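Local coordinates for galactose-1-phosphate uridylyltransferase (Pyrobaculum aerophilum str. IM2, PDB 6K9Z), which probably transfers uridylyl groups between UDP-glucose and hexose 1-phosphates such as galactose 1-phosphate, as a zinc-binding member of its family, at residues I3-F8 / L67-P72; P246-L251 / Y270-P275. The protein carries 1 engineered substitution. All blocks are in the same frame, centred on the assembly; numbering follows the deposited sequence.

Contact 1 of 2, residues I3-F8 / L67-P72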
ATOM      1  N   ILE A   3     -19.514   0.131   2.595  1.00 21.30           N
ATOM      2  CA  ILE A   3     -18.183   0.798   2.533  1.00 20.03           C
ATOM      3  C   ILE A   3     -17.920   1.418   3.908  1.00 19.89           C
ATOM      4  O   ILE A   3     -18.658   2.347   4.283  1.00 20.64           O
ATOM      5  CB  ILE A   3     -18.121   1.851   1.409  1.00 20.52           C
ATOM      6  CG1 ILE A   3     -18.320   1.221   0.029  1.00 21.08           C
ATOM      7  CG2 ILE A   3     -16.819   2.632   1.486  1.00 20.03           C
ATOM      8  CD1 ILE A   3     -18.257   2.204  -1.116  1.00 21.79           C
ATOM      9  N   ARG A   4     -16.952   0.871   4.650  1.00 18.70           N
ATOM     10  CA  ARG A   4     -16.586   1.438   5.963  1.00 18.61           C
ATOM     11  C   ARG A   4     -15.489   2.471   5.790  1.00 19.10           C
ATOM     12  O   ARG A   4     -14.725   2.419   4.811  1.00 19.15           O
ATOM     13  CB  ARG A   4     -16.220   0.302   6.932  1.00 18.39           C
ATOM     14  CG  ARG A   4     -17.271  -0.781   7.068  1.00 19.58           C
ATOM     15  CD  ARG A   4     -16.900  -1.754   8.156  1.00 20.20           C
ATOM     16  NE  ARG A   4     -17.894  -2.766   8.292  1.00 21.89           N
ATOM     17  CZ  ARG A   4     -17.936  -3.661   9.263  1.00 23.65           C
ATOM     18  NH1 ARG A   4     -17.038  -3.639  10.241  1.00 23.65           N
ATOM     19  NH2 ARG A   4     -18.893  -4.565   9.278  1.00 25.45           N
ATOM     20  N   LYS A   5     -15.387   3.410   6.732  1.00 20.48           N
ATOM     21  CA  LYS A   5     -14.361   4.467   6.656  1.00 21.17           C
ATOM     22  C   LYS A   5     -13.481   4.408   7.900  1.00 19.91           C
ATOM     23  O   LYS A   5     -13.990   4.292   9.012  1.00 19.53           O
ATOM     24  CB  LYS A   5     -15.011   5.827   6.450  1.00 24.15           C
ATOM     25  CG  LYS A   5     -14.059   6.963   6.272  1.00 26.23           C
ATOM     26  CD  LYS A   5     -14.846   8.192   5.932  1.00 30.06           C
ATOM     27  CE  LYS A   5     -14.044   9.452   6.050  1.00 33.47           C
ATOM     28  NZ  LYS A   5     -14.829  10.574   5.507  1.00 37.16           N
ATOM     29  N   ASP A   6     -12.178   4.421   7.658  1.00 19.22           N
ATOM     30  CA  ASP A   6     -11.160   4.494   8.742  1.00 19.12           C
ATOM     31  C   ASP A   6     -11.229   5.903   9.328  1.00 19.30           C
ATOM     32  O   ASP A   6     -11.036   6.882   8.628  1.00 19.26           O
ATOM     33  CB  ASP A   6      -9.782   4.122   8.194  1.00 18.84           C
ATOM     34  CG  ASP A   6      -8.685   4.121   9.235  1.00 19.37           C
ATOM     35  OD1 ASP A   6      -8.689   5.034  10.075  1.00 18.64           O
ATOM     36  OD2 ASP A   6      -7.861   3.172   9.185  1.00 19.75           O
ATOM     37  N   PRO A   7     -11.553   6.064  10.612  1.00 19.71           N
ATOM     38  CA  PRO A   7     -11.736   7.411  11.156  1.00 20.26           C
ATOM     39  C   PRO A   7     -10.410   8.131  11.452  1.00 21.04           C
ATOM     40  O   PRO A   7     -10.441   9.300  11.741  1.00 21.64           O
ATOM     41  CB  PRO A   7     -12.556   7.123  12.396  1.00 20.60           C
ATOM     42  CG  PRO A   7     -12.018   5.782  12.878  1.00 20.83           C
ATOM     43  CD  PRO A   7     -11.806   4.999  11.589  1.00 20.63           C
ATOM     44  N   PHE A   8      -9.275   7.438  11.301  1.00 20.89           N
ATOM     45  CA  PHE A   8      -7.924   8.032  11.447  1.00 21.64           C
ATOM     46  C   PHE A   8      -7.306   8.396  10.113  1.00 22.55           C
ATOM     47  O   PHE A   8      -6.455   9.296  10.073  1.00 23.53           O
ATOM     48  CB  PHE A   8      -7.041   7.121  12.304  1.00 21.90           C
ATOM     49  CG  PHE A   8      -7.613   6.913  13.672  1.00 21.35           C
ATOM     50  CD1 PHE A   8      -7.666   7.961  14.598  1.00 21.26           C
ATOM     51  CD2 PHE A   8      -8.089   5.675  14.055  1.00 20.89           C
ATOM     52  CE1 PHE A   8      -8.182   7.768  15.868  1.00 21.03           C
ATOM     53  CE2 PHE A   8      -8.615   5.486  15.322  1.00 21.05           C
ATOM     54  CZ  PHE A   8      -8.673   6.540  16.224  1.00 21.38           C
ATOM     55  N   LEU A  67     -19.514   5.166  16.527  1.00 47.98           N
ATOM     56  CA  LEU A  67     -18.372   6.112  16.318  1.00 48.36           C
ATOM     57  C   LEU A  67     -17.944   6.161  14.855  1.00 45.09           C
ATOM     58  O   LEU A  67     -16.957   6.887  14.620  1.00 46.19           O
ATOM     59  CB  LEU A  67     -17.126   5.705  17.124  1.00 50.43           C
ATOM     60  CG  LEU A  67     -17.261   5.708  18.636  1.00 53.13           C
ATOM     61  CD1 LEU A  67     -16.335   4.664  19.231  1.00 54.75           C
ATOM     62  CD2 LEU A  67     -16.987   7.080  19.240  1.00 55.83           C
ATOM     63  N   TYR A  68     -18.596   5.420  13.937  1.00 32.79           N
ATOM     64  CA  TYR A  68     -18.019   5.105  12.603  1.00 30.19           C
ATOM     65  C   TYR A  68     -18.955   5.518  11.480  1.00 30.31           C
ATOM     66  O   TYR A  68     -20.222   5.411  11.653  1.00 31.40           O
ATOM     67  CB  TYR A  68     -17.703   3.616  12.453  1.00 28.11           C
ATOM     68  CG  TYR A  68     -16.750   3.122  13.505  1.00 26.68           C
ATOM     69  CD1 TYR A  68     -15.456   3.600  13.610  1.00 26.16           C
ATOM     70  CD2 TYR A  68     -17.192   2.238  14.476  1.00 26.42           C
ATOM     71  CE1 TYR A  68     -14.602   3.180  14.624  1.00 25.82           C
ATOM     72  CE2 TYR A  68     -16.355   1.811  15.484  1.00 25.92           C
ATOM     73  CZ  TYR A  68     -15.053   2.264  15.555  1.00 25.75           C
ATOM     74  OH  TYR A  68     -14.267   1.820  16.574  1.00 25.82           O
ATOM     75  N   GLU A  69     -18.364   5.936  10.359  1.00 29.21           N
ATOM     76  CA  GLU A  69     -19.134   6.291   9.146  1.00 29.80           C
ATOM     77  C   GLU A  69     -19.215   5.075   8.238  1.00 27.54           C
ATOM     78  O   GLU A  69     -18.161   4.479   7.933  1.00 24.76           O
ATOM     79  CB  GLU A  69     -18.496   7.452   8.397  1.00 31.64           C
ATOM     80  CG  GLU A  69     -18.556   8.742   9.205  1.00 35.54           C
ATOM     81  CD  GLU A  69     -17.909   9.891   8.447  1.00 38.57           C
ATOM     82  OE1 GLU A  69     -18.558  10.425   7.503  1.00 42.28           O
ATOM     83  OE2 GLU A  69     -16.723  10.170   8.722  1.00 39.58           O
ATOM     84  N   VAL A  70     -20.421   4.742   7.789  1.00 27.28           N
ATOM     85  CA  VAL A  70     -20.603   3.630   6.817  1.00 26.59           C
ATOM     86  C   VAL A  70     -21.481   4.167   5.684  1.00 27.01           C
ATOM     87  O   VAL A  70     -22.407   4.941   5.974  1.00 27.78           O
ATOM     88  CB  VAL A  70     -21.192   2.373   7.481  1.00 27.99           C
ATOM     89  CG1 VAL A  70     -21.318   1.227   6.493  1.00 28.70           C
ATOM     90  CG2 VAL A  70     -20.352   1.950   8.674  1.00 27.63           C
ATOM     91  N   ILE A  71     -21.167   3.812   4.442  1.00 25.83           N
ATOM     92  CA  ILE A  71     -21.983   4.304   3.297  1.00 27.95           C
ATOM     93  C   ILE A  71     -22.365   3.113   2.417  1.00 25.81           C
ATOM     94  O   ILE A  71     -21.624   2.113   2.399  1.00 23.78           O
ATOM     95  CB  ILE A  71     -21.245   5.401   2.507  1.00 30.02           C
ATOM     96  CG1 ILE A  71     -19.973   4.875   1.843  1.00 28.67           C
ATOM     97  CG2 ILE A  71     -20.961   6.609   3.383  1.00 31.59           C
ATOM     98  CD1 ILE A  71     -19.445   5.783   0.761  1.00 30.71           C
ATOM     99  N   PRO A  72     -23.482   3.236   1.701  1.00 26.15           N
ATOM    100  CA  PRO A  72     -23.926   2.143   0.843  1.00 25.55           C
ATOM    101  C   PRO A  72     -22.880   1.860  -0.245  1.00 24.73           C
ATOM    102  O   PRO A  72     -22.316   2.782  -0.785  1.00 25.07           O
ATOM    103  CB  PRO A  72     -25.237   2.652   0.227  1.00 27.43           C
ATOM    104  CG  PRO A  72     -25.770   3.591   1.271  1.00 28.88           C
ATOM    105  CD  PRO A  72     -24.525   4.259   1.815  1.00 27.73           C
TER
HETATM  106  O   HOH W   1     -15.482   5.996  10.479  1.00 26.38           O
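Ile3 overlaps Ile71 through its branch point: CB of Ile3 lies 3.6 Å from CG1 of Ile71, and the two side chains cross obliquely. Ile71 has its CG1 between the backbone N and the carbonyl carbon (chi1 64°), which brings that branch and CD1 over toward Ile3. Two backbone bonds flank this pair. Ile3 N gives to Ile71 O at 2.9 Å, and Ile71 N returns the bond to Ile3 O at the same length, nearly straight at 166°. Ile3 O also takes a CA-H...O contact from Val70. Arg4 and Val70 form the next, non-hydrogen-bonded pair, with their side chains on the sheet face turned from the isoleucines. The motif is a small antiparallel sheet, with strand 2-5 in the middle between strands 12-15 and 70-71. Beyond Val70 the pairing slackens. Lys5 N reaches Glu69 O only weakly, at 3.2 Å. A water then links the two segments, giving to Lys5 O and accepting from Glu69 N. The side chains of Lys5 and Glu69 run alongside each other, pointing the same way, and end in a long salt bridge, NZ to OE2 at 3.8 Å. Farther on, CG of Pro7 meets the edge of the Tyr68 ring, 4.1 Å from CE1. Arg4 forms a salt bridge through NE with Glu2 and another through NH1 with Glu299 of the second subunit. The Tyr68 ring stacks with Phe196 of the second subunit, and Asp6 forms a salt bridge with Lys199 of that subunit.

Contact 2 of 2, residues P246-L251 / Y270-P275; sequences PYIMVL and YGMYRP
Ile248 packs against the Tyr270 ring, its CG2 approaching CD2 of that ring at 3.8 Å. With CG1 beside the backbone N (chi1 -67°), CG2 is left anti to that N and turned to the Tyr270 ring; CD1, at the end of the CG1 branch, lies 4.2 Å from CG of Met272. Val250 CG1 also comes near the phenolic end of Tyr270. Just before the strand, CD of Pro246 sits over one face of the Tyr273 ring in a CH-pi contact, 3.5 Å from the centroid. Tyr273 OH hydrogen-bonds OE1 of Glu131. An alanine in place of Tyr273 would probably leave the Pro246 ring without this aromatic cover and Glu131 without its hydroxyl partner. Three backbone bonds join the segments. Tyr270 N gives to Ile248 O at 2.8 Å, Ile248 N to Tyr270 O, and Met272 N to Pro246 O. Tyr247 and Gly271 form the non-hydrogen-bonded pair, only 4.3 Å apart between CA atoms. At the polar edge, Tyr270 OH hydrogen-bonds Glu268, an iron ligand, and is thus second-shell to that metal. The pairing is that of neighbouring antiparallel strands, 247-252 and 266-271, central in the large half-barrel sheet of this fold.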
ATOM      1  N   PRO A 246       5.855  -8.694 -13.167  1.00 20.71           N
ATOM      2  CA  PRO A 246       4.519  -8.380 -12.677  1.00 19.87           C
ATOM      3  C   PRO A 246       4.429  -6.870 -12.508  1.00 18.87           C
ATOM      4  O   PRO A 246       5.405  -6.170 -12.116  1.00 18.47           O
ATOM      5  CB  PRO A 246       4.404  -9.121 -11.342  1.00 20.54           C
ATOM      6  CG  PRO A 246       5.860  -9.339 -10.934  1.00 21.00           C
ATOM      7  CD  PRO A 246       6.666  -9.447 -12.208  1.00 21.81           C
ATOM      8  N   TYR A 247       3.241  -6.335 -12.748  1.00 17.47           N
ATOM      9  CA  TYR A 247       3.052  -4.883 -12.569  1.00 17.11           C
ATOM     10  C   TYR A 247       1.592  -4.585 -12.236  1.00 17.00           C
ATOM     11  O   TYR A 247       0.671  -5.441 -12.443  1.00 16.40           O
ATOM     12  CB  TYR A 247       3.467  -4.092 -13.815  1.00 17.11           C
ATOM     13  CG  TYR A 247       2.603  -4.330 -15.022  1.00 17.45           C
ATOM     14  CD1 TYR A 247       1.429  -3.629 -15.180  1.00 17.39           C
ATOM     15  CD2 TYR A 247       2.948  -5.260 -15.977  1.00 18.35           C
ATOM     16  CE1 TYR A 247       0.589  -3.840 -16.258  1.00 17.78           C
ATOM     17  CE2 TYR A 247       2.123  -5.487 -17.071  1.00 18.87           C
ATOM     18  CZ  TYR A 247       0.935  -4.796 -17.187  1.00 18.31           C
ATOM     19  OH  TYR A 247       0.078  -5.032 -18.219  1.00 19.05           O
ATOM     20  N   ILE A 248       1.428  -3.347 -11.776  1.00 16.56           N
ATOM     21  CA  ILE A 248       0.143  -2.717 -11.441  1.00 16.86           C
ATOM     22  C   ILE A 248       0.043  -1.499 -12.336  1.00 16.54           C
ATOM     23  O   ILE A 248       1.023  -0.769 -12.453  1.00 16.32           O
ATOM     24  CB  ILE A 248       0.115  -2.334  -9.973  1.00 18.97           C
ATOM     25  CG1 ILE A 248       0.109  -3.606  -9.120  1.00 19.79           C
ATOM     26  CG2 ILE A 248      -1.032  -1.403  -9.691  1.00 19.29           C
ATOM     27  CD1 ILE A 248       0.844  -3.469  -7.833  1.00 21.54           C
ATOM     28  N   MET A 249      -1.116  -1.297 -12.918  1.00 16.14           N
ATOM     29  CA  MET A 249      -1.407  -0.035 -13.646  1.00 15.90           C
ATOM     30  C   MET A 249      -2.711   0.577 -13.146  1.00 15.33           C
ATOM     31  O   MET A 249      -3.654  -0.169 -12.911  1.00 16.05           O
ATOM     32  CB  MET A 249      -1.516  -0.291 -15.140  1.00 18.13           C
ATOM     33  CG  MET A 249      -1.866   0.979 -15.892  1.00 20.09           C
ATOM     34  SD  MET A 249      -1.500   0.785 -17.659  1.00 26.62           S
ATOM     35  CE  MET A 249      -2.931  -0.184 -18.108  1.00 24.36           C
ATOM     36  N   VAL A 250      -2.707   1.886 -12.898  1.00 14.29           N
ATOM     37  CA  VAL A 250      -3.911   2.591 -12.420  1.00 13.82           C
ATOM     38  C   VAL A 250      -4.009   3.905 -13.190  1.00 13.30           C
ATOM     39  O   VAL A 250      -3.022   4.524 -13.462  1.00 13.37           O
ATOM     40  CB  VAL A 250      -3.876   2.781 -10.886  1.00 14.05           C
ATOM     41  CG1 VAL A 250      -2.711   3.631 -10.442  1.00 13.97           C
ATOM     42  CG2 VAL A 250      -5.198   3.278 -10.309  1.00 13.88           C
ATOM     43  N   LEU A 251      -5.228   4.264 -13.506  1.00 13.62           N
ATOM     44  CA  LEU A 251      -5.577   5.562 -14.123  1.00 13.39           C
ATOM     45  C   LEU A 251      -5.988   6.540 -13.024  1.00 13.36           C
ATOM     46  O   LEU A 251      -7.018   6.319 -12.389  1.00 15.26           O
ATOM     47  CB  LEU A 251      -6.719   5.378 -15.111  1.00 13.61           C
ATOM     48  CG  LEU A 251      -7.280   6.677 -15.712  1.00 13.77           C
ATOM     49  CD1 LEU A 251      -6.139   7.498 -16.308  1.00 13.70           C
ATOM     50  CD2 LEU A 251      -8.347   6.360 -16.761  1.00 14.31           C
ATOM     51  N   TYR A 270       3.438   0.447 -11.859  1.00 14.90           N
ATOM     52  CA  TYR A 270       4.349  -0.028 -10.794  1.00 15.51           C
ATOM     53  C   TYR A 270       4.848  -1.390 -11.232  1.00 16.90           C
ATOM     54  O   TYR A 270       4.119  -2.317 -11.074  1.00 16.42           O
ATOM     55  CB  TYR A 270       3.653  -0.085  -9.449  1.00 15.67           C
ATOM     56  CG  TYR A 270       2.788   1.085  -9.082  1.00 15.30           C
ATOM     57  CD1 TYR A 270       3.077   2.380  -9.443  1.00 15.71           C
ATOM     58  CD2 TYR A 270       1.686   0.868  -8.276  1.00 16.26           C
ATOM     59  CE1 TYR A 270       2.296   3.449  -9.029  1.00 14.91           C
ATOM     60  CE2 TYR A 270       0.858   1.903  -7.867  1.00 16.25           C
ATOM     61  CZ  TYR A 270       1.151   3.206  -8.280  1.00 16.06           C
ATOM     62  OH  TYR A 270       0.317   4.208  -7.873  1.00 16.03           O
ATOM     63  N   GLY A 271       6.039  -1.453 -11.834  1.00 17.41           N
ATOM     64  CA  GLY A 271       6.729  -2.724 -12.094  1.00 17.64           C
ATOM     65  C   GLY A 271       7.356  -3.229 -10.834  1.00 18.44           C
ATOM     66  O   GLY A 271       8.096  -2.436 -10.167  1.00 18.19           O
ATOM     67  N   MET A 272       7.081  -4.482 -10.477  1.00 18.61           N
ATOM     68  CA  MET A 272       7.292  -4.912  -9.071  1.00 19.48           C
ATOM     69  C   MET A 272       8.560  -5.760  -8.937  1.00 20.30           C
ATOM     70  O   MET A 272       8.795  -6.277  -7.861  1.00 21.35           O
ATOM     71  CB  MET A 272       6.056  -5.606  -8.495  1.00 19.76           C
ATOM     72  CG  MET A 272       4.836  -4.693  -8.456  1.00 20.05           C
ATOM     73  SD  MET A 272       5.183  -3.252  -7.375  1.00 21.39           S
ATOM     74  CE  MET A 272       4.964  -4.033  -5.789  1.00 23.47           C
ATOM     75  N   TYR A 273       9.415  -5.862  -9.958  1.00 21.32           N
ATOM     76  CA  TYR A 273      10.753  -6.494  -9.795  1.00 22.55           C
ATOM     77  C   TYR A 273      11.781  -5.397  -9.514  1.00 24.27           C
ATOM     78  O   TYR A 273      11.788  -4.401 -10.205  1.00 22.30           O
ATOM     79  CB  TYR A 273      11.182  -7.289 -11.022  1.00 22.63           C
ATOM     80  CG  TYR A 273      10.557  -8.652 -11.211  1.00 23.08           C
ATOM     81  CD1 TYR A 273       9.866  -9.304 -10.205  1.00 23.57           C
ATOM     82  CD2 TYR A 273      10.761  -9.345 -12.385  1.00 24.00           C
ATOM     83  CE1 TYR A 273       9.342 -10.580 -10.391  1.00 24.50           C
ATOM     84  CE2 TYR A 273      10.254 -10.617 -12.595  1.00 24.87           C
ATOM     85  CZ  TYR A 273       9.536 -11.236 -11.600  1.00 24.97           C
ATOM     86  OH  TYR A 273       9.042 -12.491 -11.773  1.00 26.70           O
ATOM     87  N   ARG A 274      12.739  -5.708  -8.567  1.00 27.00           N
ATOM     88  CA  ARG A 274      13.917  -4.824  -8.406  1.00 30.86           C
ATOM     89  C   ARG A 274      14.764  -4.971  -9.690  1.00 33.11           C
ATOM     90  O   ARG A 274      14.585  -5.932 -10.478  1.00 32.17           O
ATOM     91  CB  ARG A 274      14.728  -5.162  -7.141  1.00 36.13           C
ATOM     92  CG  ARG A 274      14.002  -4.876  -5.831  1.00 39.43           C
ATOM     93  CD  ARG A 274      14.836  -5.277  -4.614  1.00 46.01           C
ATOM     94  NE  ARG A 274      14.112  -4.963  -3.376  1.00 53.49           N
ATOM     95  CZ  ARG A 274      13.172  -5.713  -2.784  1.00 59.16           C
ATOM     96  NH1 ARG A 274      12.772  -6.858  -3.322  1.00 63.15           N
ATOM     97  NH2 ARG A 274      12.619  -5.296  -1.649  1.00 61.01           N
ATOM     98  N   PRO A 275      15.784  -4.206  -9.999  1.00 36.30           N
ATOM     99  CA  PRO A 275      16.706  -4.395 -11.121  1.00 38.82           C
ATOM    100  C   PRO A 275      17.380  -5.777 -11.125  1.00 42.51           C
ATOM    101  O   PRO A 275      17.664  -6.269 -12.200  1.00 44.53           O
ATOM    102  CB  PRO A 275      17.702  -3.237 -10.942  1.00 38.91           C
ATOM    103  CG  PRO A 275      16.872  -2.152 -10.334  1.00 37.76           C
ATOM    104  CD  PRO A 275      16.005  -2.903  -9.328  1.00 37.39           C
TER

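Contact 1 and contact 2 are both antiparallel strand pairings, but they belong to different sheets. Their centres are about 30 Å apart. Contact 1 is partly buried and joins strands of the small three-stranded sheet, far from the centre of the chain. Contact 2 is wholly buried and joins two inner strands of the large sheet. Their chemistry follows this difference. Contact 1 mixes isoleucine packing with a long salt bridge and a bridging water. Contact 2 relies on aliphatic and aromatic packing, and its tyrosine hydroxyls bond to acids outside the two segments. Both touch the second subunit, contact 1 through charges and ring stacks, contact 2 through packing on glycines.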